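Local coordinates for tripeptidase (PDB 3RZA), which probably hydrolyses tripeptides as a metal-dependent peptidase of the M20/M25/M40 family, here binding zinc and calcium ions, at residues S44-I49 with S97-V102; A67-L72 with G165-K170; V160-G165 with A184-A189. All coordinates share one frame; numbering follows the deposited sequence.

Contact 1 (S44-I49 with S97-V102); sequences STIQPI and SHMDTV. With ZN (zinc ion), chain C.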
loop_
_atom_site.group_PDB
_atom_site.type_symbol
_atom_site.label_atom_id
_atom_site.label_comp_id
_atom_site.label_asym_id
_atom_site.label_seq_id
_atom_site.Cartn_x
_atom_site.Cartn_y
_atom_site.Cartn_z
ATOM N N SER A 44 -16.114 -28.676 3.720
ATOM C CA SER A 44 -16.553 -29.759 4.630
ATOM C C SER A 44 -18.059 -30.078 4.653
ATOM O O SER A 44 -18.436 -31.190 4.999
ATOM C CB SER A 44 -16.097 -29.464 6.074
ATOM O OG SER A 44 -16.766 -28.361 6.597
ATOM N N THR A 45 -18.908 -29.110 4.317
ATOM C CA THR A 45 -20.360 -29.340 4.256
ATOM C C THR A 45 -20.808 -29.952 2.926
ATOM O O THR A 45 -21.585 -30.916 2.915
ATOM C CB THR A 45 -21.137 -28.064 4.527
ATOM O OG1 THR A 45 -20.871 -27.640 5.857
ATOM C CG2 THR A 45 -22.623 -28.302 4.404
ATOM N N ILE A 46 -20.356 -29.386 1.814
ATOM C CA ILE A 46 -20.781 -29.888 0.498
ATOM C C ILE A 46 -20.189 -31.290 0.170
ATOM O O ILE A 46 -20.854 -32.108 -0.498
ATOM C CB ILE A 46 -20.477 -28.875 -0.640
ATOM C CG1 ILE A 46 -21.313 -29.207 -1.876
ATOM C CG2 ILE A 46 -18.968 -28.837 -0.970
ATOM C CD1 ILE A 46 -21.197 -28.189 -2.957
ATOM N N GLN A 47 -18.997 -31.586 0.698
ATOM C CA GLN A 47 -18.285 -32.799 0.312
ATOM C C GLN A 47 -19.014 -34.098 0.624
ATOM O O GLN A 47 -19.193 -34.891 -0.301
ATOM C CB GLN A 47 -16.837 -32.820 0.840
ATOM C CG GLN A 47 -15.945 -33.913 0.188
ATOM C CD GLN A 47 -15.722 -35.118 1.084
ATOM O OE1 GLN A 47 -16.608 -35.521 1.846
ATOM N NE2 GLN A 47 -14.533 -35.719 0.978
ATOM N N PRO A 48 -19.444 -34.326 1.905
ATOM C CA PRO A 48 -20.271 -35.527 2.184
ATOM C C PRO A 48 -21.649 -35.564 1.491
ATOM O O PRO A 48 -22.171 -36.651 1.264
ATOM C CB PRO A 48 -20.455 -35.499 3.727
ATOM C CG PRO A 48 -19.532 -34.484 4.234
ATOM C CD PRO A 48 -19.248 -33.530 3.133
ATOM N N ILE A 49 -22.238 -34.405 1.188
ATOM C CA ILE A 49 -23.495 -34.351 0.396
ATOM C C ILE A 49 -23.276 -34.859 -1.045
ATOM O O ILE A 49 -24.044 -35.687 -1.535
ATOM C CB ILE A 49 -24.114 -32.932 0.382
ATOM C CG1 ILE A 49 -24.606 -32.529 1.806
ATOM C CG2 ILE A 49 -25.248 -32.876 -0.591
ATOM C CD1 ILE A 49 -25.005 -31.029 1.958
ATOM N N SER A 97 -14.563 -32.041 -11.962
ATOM C CA SER A 97 -15.008 -30.716 -11.604
ATOM C C SER A 97 -14.568 -30.445 -10.188
ATOM O O SER A 97 -14.125 -31.349 -9.512
ATOM C CB SER A 97 -16.531 -30.614 -11.733
ATOM O OG SER A 97 -16.886 -30.281 -13.068
ATOM N N HIS A 98 -14.617 -29.188 -9.779
ATOM C CA HIS A 98 -14.241 -28.798 -8.411
ATOM C C HIS A 98 -15.474 -28.337 -7.617
ATOM O O HIS A 98 -16.357 -27.668 -8.162
ATOM C CB HIS A 98 -13.129 -27.741 -8.402
ATOM C CG HIS A 98 -13.501 -26.430 -9.001
ATOM N ND1 HIS A 98 -13.980 -25.378 -8.253
ATOM C CD2 HIS A 98 -13.323 -25.952 -10.253
ATOM C CE1 HIS A 98 -14.139 -24.325 -9.036
ATOM N NE2 HIS A 98 -13.736 -24.644 -10.252
HETATM N N MSE A 99 -15.524 -28.728 -6.342
HETATM C CA MSE A 99 -16.690 -28.483 -5.482
HETATM C C MSE A 99 -16.664 -27.120 -4.775
HETATM O O MSE A 99 -17.692 -26.701 -4.211
HETATM C CB MSE A 99 -16.845 -29.622 -4.479
HETATM C CG MSE A 99 -15.906 -29.599 -3.314
HETATM SE SE MSE A 99 -16.086 -31.172 -2.276
HETATM C CE MSE A 99 -15.084 -32.386 -3.434
ATOM N N ASP A 100 -15.498 -26.450 -4.773
ATOM C CA ASP A 100 -15.359 -25.122 -4.154
ATOM C C ASP A 100 -15.684 -23.960 -5.122
ATOM O O ASP A 100 -15.604 -24.104 -6.337
ATOM C CB ASP A 100 -13.969 -24.907 -3.527
ATOM C CG ASP A 100 -12.820 -24.913 -4.563
ATOM O OD1 ASP A 100 -12.822 -25.788 -5.451
ATOM O OD2 ASP A 100 -11.909 -24.065 -4.469
ATOM N N THR A 101 -16.058 -22.818 -4.537
ATOM C CA THR A 101 -16.276 -21.568 -5.261
ATOM C C THR A 101 -15.388 -20.474 -4.661
ATOM O O THR A 101 -14.884 -20.614 -3.545
ATOM C CB THR A 101 -17.719 -21.118 -5.120
ATOM O OG1 THR A 101 -17.921 -20.634 -3.787
ATOM C CG2 THR A 101 -18.659 -22.246 -5.382
ATOM N N VAL A 102 -15.248 -19.356 -5.381
ATOM C CA VAL A 102 -14.611 -18.150 -4.802
ATOM C C VAL A 102 -15.543 -17.502 -3.772
ATOM O O VAL A 102 -16.691 -17.957 -3.568
ATOM C CB VAL A 102 -14.206 -17.098 -5.868
ATOM C CG1 VAL A 102 -13.286 -17.729 -6.940
ATOM C CG2 VAL A 102 -15.439 -16.433 -6.481
HETATM ZN ZN ZN C . -13.666 -23.448 -12.019
HETATM O O HOH W 1 -12.213 -21.969 -12.257
#
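M99, a selenomethionine, reaches from just beyond strand 93-98 to I46 and Q47 near the start of helix 46-56, and it supplies all the close contacts from its side. Its CB only brushes the I46 methyl, 4.2 Å from CG2. With CG set between the backbone N and the carbonyl carbon (chi1 77°), the next atom moves closer, and M99 CG lies 3.9 Å from I46 CG2. The two side chains run past one another in opposite directions, and the ethyl branch of I46 leads toward the M99 backbone, where I46 CD1 ends 4.0 Å from M99 O. That carbonyl oxygen accepts a hydrogen bond from the hydroxyl of S38.

Farther out, the selenium nestles against the stem of Q47, with M99 SE 3.6 Å from Q47 CB and 3.7 Å from Q47 CG. A bend at the last torsion (chi3 78°) keeps the terminal methyl beside the same stem, M99 CE being 4.0 Å from Q47 CG. Q47 meets the selenium only through its aliphatic part: its chain bends at chi2 and carries the amide away, where NE2 is hydrogen-bonded to N75 O and E63 OE1. K131 of helix 128-147 also touches I46, and I158 of strand 154-159 touches M99.

H98, the residue before M99, turns to the zinc ion and binds it through NE2 at 2.1 Å, while ND1 makes weak hydrogen bonds to OD1 and O of D100. This His-x-Asp spacing is that of the metal-binding motif of M20 peptidases. Adjacent residues at the strand end thus divide two chemistries: a zinc ligand on one and, on the next, an apolar chain meeting helix 46-56 through van der Waals contact.

Contact 2 (A67-L72 with G165-K170); sequences AKHPKL and GLIGAK. With CA (calcium ion), chain E.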
loop_
_atom_site.group_PDB
_atom_site.type_symbol
_atom_site.label_atom_id
_atom_site.label_comp_id
_atom_site.label_asym_id
_atom_site.label_seq_id
_atom_site.Cartn_x
_atom_site.Cartn_y
_atom_site.Cartn_z
ATOM N N ALA A 67 -7.802 -33.173 3.034
ATOM C CA ALA A 67 -8.270 -32.406 4.213
ATOM C C ALA A 67 -7.173 -32.060 5.241
ATOM O O ALA A 67 -7.301 -31.061 5.948
ATOM C CB ALA A 67 -9.468 -33.137 4.919
ATOM N N LYS A 68 -6.112 -32.872 5.314
ATOM C CA LYS A 68 -4.925 -32.572 6.154
ATOM C C LYS A 68 -4.193 -31.263 5.807
ATOM O O LYS A 68 -3.527 -30.693 6.665
ATOM C CB LYS A 68 -3.905 -33.725 6.078
ATOM C CG LYS A 68 -4.341 -35.014 6.793
ATOM C CD LYS A 68 -3.221 -36.056 6.787
ATOM C CE LYS A 68 -2.157 -35.783 7.859
ATOM N NZ LYS A 68 -0.988 -36.722 7.757
ATOM N N HIS A 69 -4.278 -30.837 4.548
ATOM C CA HIS A 69 -3.721 -29.577 4.119
ATOM C C HIS A 69 -4.488 -28.444 4.817
ATOM O O HIS A 69 -5.711 -28.445 4.794
ATOM C CB HIS A 69 -3.833 -29.438 2.594
ATOM C CG HIS A 69 -3.016 -28.324 2.028
ATOM N ND1 HIS A 69 -3.356 -26.997 2.186
ATOM C CD2 HIS A 69 -1.855 -28.335 1.325
ATOM C CE1 HIS A 69 -2.437 -26.240 1.613
ATOM N NE2 HIS A 69 -1.527 -27.028 1.070
ATOM N N PRO A 70 -3.772 -27.490 5.460
ATOM C CA PRO A 70 -4.467 -26.513 6.296
ATOM C C PRO A 70 -5.307 -25.465 5.548
ATOM O O PRO A 70 -6.098 -24.786 6.179
ATOM C CB PRO A 70 -3.315 -25.832 7.039
ATOM C CG PRO A 70 -2.214 -25.839 6.054
ATOM C CD PRO A 70 -2.320 -27.203 5.411
ATOM N N LYS A 71 -5.093 -25.300 4.241
ATOM C CA LYS A 71 -5.988 -24.494 3.358
ATOM C C LYS A 71 -7.172 -25.271 2.696
ATOM O O LYS A 71 -7.884 -24.686 1.873
ATOM C CB LYS A 71 -5.142 -23.816 2.248
ATOM C CG LYS A 71 -3.955 -22.965 2.786
ATOM N N LEU A 72 -7.391 -26.549 3.060
ATOM C CA LEU A 72 -8.456 -27.392 2.460
ATOM C C LEU A 72 -9.356 -27.976 3.563
ATOM O O LEU A 72 -8.859 -28.521 4.545
ATOM C CB LEU A 72 -7.859 -28.541 1.656
ATOM C CG LEU A 72 -6.893 -28.231 0.502
ATOM C CD1 LEU A 72 -6.336 -29.550 -0.046
ATOM C CD2 LEU A 72 -7.586 -27.471 -0.579
ATOM N N GLY A 165 -5.695 -22.090 -5.887
ATOM C CA GLY A 165 -4.490 -22.415 -6.656
ATOM C C GLY A 165 -4.320 -23.902 -6.917
ATOM O O GLY A 165 -3.212 -24.434 -6.770
ATOM N N LEU A 166 -5.416 -24.570 -7.314
ATOM C CA LEU A 166 -5.401 -25.992 -7.715
ATOM C C LEU A 166 -4.868 -26.926 -6.603
ATOM O O LEU A 166 -4.281 -27.970 -6.893
ATOM C CB LEU A 166 -4.588 -26.173 -9.006
ATOM C CG LEU A 166 -4.784 -25.143 -10.124
ATOM C CD1 LEU A 166 -3.877 -25.488 -11.293
ATOM C CD2 LEU A 166 -6.244 -25.063 -10.567
ATOM N N ILE A 167 -5.108 -26.540 -5.342
ATOM C CA ILE A 167 -4.441 -27.139 -4.197
ATOM C C ILE A 167 -4.924 -28.577 -3.939
ATOM O O ILE A 167 -4.112 -29.444 -3.603
ATOM C CB ILE A 167 -4.630 -26.283 -2.888
ATOM C CG1 ILE A 167 -4.043 -24.877 -3.040
ATOM C CG2 ILE A 167 -3.978 -26.955 -1.707
ATOM C CD1 ILE A 167 -2.497 -24.833 -3.265
ATOM N N GLY A 168 -6.226 -28.828 -4.109
ATOM C CA GLY A 168 -6.757 -30.197 -4.011
ATOM C C GLY A 168 -6.210 -31.120 -5.088
ATOM O O GLY A 168 -5.767 -32.234 -4.774
ATOM N N ALA A 169 -6.208 -30.652 -6.342
ATOM C CA ALA A 169 -5.519 -31.387 -7.435
ATOM C C ALA A 169 -4.031 -31.710 -7.109
ATOM O O ALA A 169 -3.548 -32.816 -7.416
ATOM C CB ALA A 169 -5.619 -30.611 -8.758
ATOM N N LYS A 170 -3.341 -30.757 -6.473
ATOM C CA LYS A 170 -1.933 -30.938 -6.029
ATOM C C LYS A 170 -1.747 -31.927 -4.892
ATOM O O LYS A 170 -0.663 -32.484 -4.736
ATOM C CB LYS A 170 -1.315 -29.595 -5.601
ATOM C CG LYS A 170 -0.973 -28.692 -6.760
ATOM C CD LYS A 170 -0.626 -27.278 -6.320
ATOM C CE LYS A 170 -0.247 -26.423 -7.534
ATOM N NZ LYS A 170 -0.225 -24.996 -7.212
HETATM CA CA CA E . -7.739 -28.861 6.655
HETATM O O HOH W 2 -5.887 -29.063 8.480
HETATM O O HOH W 3 -7.971 -26.584 6.993
HETATM O O HOH W 4 -9.572 -29.985 8.028
#
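The imidazole of H69 carries the CG2 methyl of I167 over one face, almost at its centre. This CH-pi contact places I167 CG2 3.7 Å from the centroid of the H69 ring and 11° off the ring normal. At the ring's edge, in plane, lies CA of K71, and K71 N donates to H69 ND1 over 3.2 Å, the N tilted 16° out of the ring plane. That bond, with the methyl on the face, would limit rotation of the ring. In I167, chi1 of -61° sets CG1 beside the backbone N and leaves CG2 on the far side of CB from that N, which brings this methyl to the ring and to L72 as well: L72 CD2 is 3.8 Å from I167 CG2. The other leucine methyl, CD1, comes within 4.0 Å of G168 CA.

The loop carrying H69 and L72 is shaped by a type I turn from H69 to L72 and by a calcium ion, bound by the carbonyl oxygens of A67, H69 and L72 and by three waters.

I167 and G168 begin helix 167-171, right after L166 at its N-cap. The loop lies between strands 60-63 and 77-81; the side chain of N76, just before the latter, is hydrogen-bonded to G168 O, while I167 pairs through its backbone with G161 and helix 344-348 packs against L166 and A169.

Contact 3 (V160-G165 with A184-A189); sequences VGEESG and AIDASA. With ZN (zinc ion), chain C; CA (calcium ion), chain D.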
loop_
_atom_site.group_PDB
_atom_site.type_symbol
_atom_site.label_atom_id
_atom_site.label_comp_id
_atom_site.label_asym_id
_atom_site.label_seq_id
_atom_site.Cartn_x
_atom_site.Cartn_y
_atom_site.Cartn_z
ATOM N N VAL A 160 -11.194 -30.265 -4.293
ATOM C CA VAL A 160 -11.365 -29.177 -3.321
ATOM C C VAL A 160 -10.271 -28.167 -3.630
ATOM O O VAL A 160 -9.326 -28.472 -4.377
ATOM C CB VAL A 160 -11.239 -29.671 -1.897
ATOM C CG1 VAL A 160 -12.517 -30.462 -1.483
ATOM C CG2 VAL A 160 -9.964 -30.524 -1.719
ATOM N N GLY A 161 -10.447 -26.937 -3.159
ATOM C CA GLY A 161 -9.420 -25.929 -3.260
ATOM C C GLY A 161 -8.931 -25.525 -4.634
ATOM O O GLY A 161 -7.843 -24.973 -4.732
ATOM N N GLU A 162 -9.701 -25.788 -5.697
ATOM C CA GLU A 162 -9.294 -25.358 -7.031
ATOM C C GLU A 162 -9.098 -23.844 -7.098
ATOM O O GLU A 162 -8.138 -23.378 -7.708
ATOM C CB GLU A 162 -10.276 -25.831 -8.109
ATOM C CG GLU A 162 -9.759 -25.698 -9.577
ATOM C CD GLU A 162 -10.044 -24.337 -10.279
ATOM O OE1 GLU A 162 -10.723 -23.418 -9.734
ATOM O OE2 GLU A 162 -9.577 -24.191 -11.415
ATOM N N GLU A 163 -9.969 -23.116 -6.411
ATOM C CA GLU A 163 -9.927 -21.653 -6.362
ATOM C C GLU A 163 -8.895 -21.067 -5.410
ATOM O O GLU A 163 -8.767 -19.870 -5.368
ATOM C CB GLU A 163 -11.311 -21.097 -5.973
ATOM C CG GLU A 163 -12.449 -21.553 -6.839
ATOM C CD GLU A 163 -12.472 -20.923 -8.181
ATOM O OE1 GLU A 163 -11.473 -20.329 -8.662
ATOM O OE2 GLU A 163 -13.545 -20.984 -8.816
ATOM N N SER A 164 -8.193 -21.906 -4.641
ATOM C CA SER A 164 -7.015 -21.500 -3.862
ATOM C C SER A 164 -5.668 -21.819 -4.573
ATOM O O SER A 164 -4.621 -21.791 -3.923
ATOM C CB SER A 164 -7.032 -22.184 -2.487
ATOM O OG SER A 164 -8.250 -21.996 -1.833
ATOM N N GLY A 165 -5.695 -22.090 -5.887
ATOM C CA GLY A 165 -4.490 -22.415 -6.656
ATOM C C GLY A 165 -4.320 -23.902 -6.917
ATOM O O GLY A 165 -3.212 -24.434 -6.770
ATOM N N ALA A 184 -11.541 -32.005 -17.902
ATOM C CA ALA A 184 -11.938 -31.064 -16.846
ATOM C C ALA A 184 -13.114 -30.241 -17.356
ATOM O O ALA A 184 -12.989 -29.557 -18.356
ATOM C CB ALA A 184 -10.774 -30.191 -16.456
ATOM N N ILE A 185 -14.264 -30.342 -16.680
ATOM C CA ILE A 185 -15.489 -29.661 -17.093
ATOM C C ILE A 185 -15.474 -28.288 -16.417
ATOM O O ILE A 185 -16.214 -28.041 -15.451
ATOM C CB ILE A 185 -16.788 -30.494 -16.716
ATOM C CG1 ILE A 185 -16.674 -31.971 -17.197
ATOM C CG2 ILE A 185 -18.048 -29.837 -17.314
ATOM C CD1 ILE A 185 -17.786 -32.879 -16.662
ATOM N N ASP A 186 -14.597 -27.401 -16.898
ATOM C CA ASP A 186 -14.242 -26.181 -16.165
ATOM C C ASP A 186 -13.460 -25.111 -17.008
ATOM O O ASP A 186 -12.536 -24.495 -16.506
ATOM C CB ASP A 186 -13.408 -26.576 -14.905
ATOM C CG ASP A 186 -13.214 -25.422 -13.915
ATOM O OD1 ASP A 186 -14.132 -24.594 -13.767
ATOM O OD2 ASP A 186 -12.146 -25.355 -13.262
ATOM N N ALA A 187 -13.869 -24.884 -18.258
ATOM C CA ALA A 187 -13.276 -23.825 -19.118
ATOM C C ALA A 187 -14.249 -22.649 -19.288
ATOM O O ALA A 187 -15.456 -22.862 -19.450
ATOM C CB ALA A 187 -12.905 -24.402 -20.464
ATOM N N SER A 188 -13.724 -21.416 -19.232
ATOM C CA SER A 188 -14.481 -20.205 -19.615
ATOM C C SER A 188 -14.507 -20.104 -21.131
ATOM O O SER A 188 -13.696 -19.413 -21.744
ATOM C CB SER A 188 -13.851 -18.941 -19.005
ATOM O OG SER A 188 -13.903 -18.980 -17.588
ATOM N N ALA A 189 -15.414 -20.847 -21.732
ATOM C CA ALA A 189 -15.572 -20.894 -23.176
ATOM C C ALA A 189 -16.962 -21.454 -23.457
ATOM O O ALA A 189 -17.577 -22.067 -22.598
ATOM C CB ALA A 189 -14.478 -21.776 -23.840
HETATM ZN ZN ZN C . -13.666 -23.448 -12.019
HETATM CA CA CA D . -13.189 -20.103 -10.799
HETATM O O HOH W 1 -12.213 -21.969 -12.257
#
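The dinuclear metal centre of this M20-family enzyme brings together E162, from the short 3-10 segment after strand 154-159, and D186, just past the corner at I185. The two carboxylates come from opposite directions, their planes 75° apart, and approach through E162 OE2 and D186 OD2 at 3.4 Å. Both oxygens are acceptors, so this is proximity without a bond.

Each group has its own task. D186 OD1 binds the zinc ion at 2.1 Å, with D186 OD2 a longer 2.7 Å from the zinc ion, and OD1 is also hydrogen-bonded to the hydroxyl of Y362; H98 and D129 complete the protein ligands. Chi1 of -167° extends the E162 chain away from its backbone N, and a bend at chi2 presents its carboxylate to the site. There E162 OE1 accepts a hydrogen bond of 3.3 Å from the water that bridges zinc and calcium. E163 holds the calcium ion with both oxygens, unequally: OE2 at 2.2 Å and OE1 at 2.8 Å, alongside D129 and H366.

D186 is thus committed to zinc while E162 faces the bridging water, a placement consistent with the general-base glutamate of M20 peptidases.

Overall arrangement
Contacts 1 and 3 are buried, whereas contact 2 is only partly so and includes a calcium-bound loop. Contact 3 lies nearest the centre of the chain, where carboxylates gather around the metals; contact 1 is apolar across its interface but shares the zinc ion and its water with contact 3, and D100 joins the two by accepting the backbone N-H of E163. Contacts 2 and 3 share G165: the same loop leads from the calcium ligand E163 into helix 167-171, and L72 packs on G161 and V160. Contacts 1 and 2 do not touch. Backbone carbonyls and waters hold the calcium of contact 2, whereas a side-chain carboxylate of contact 3 is among the ligands of the other.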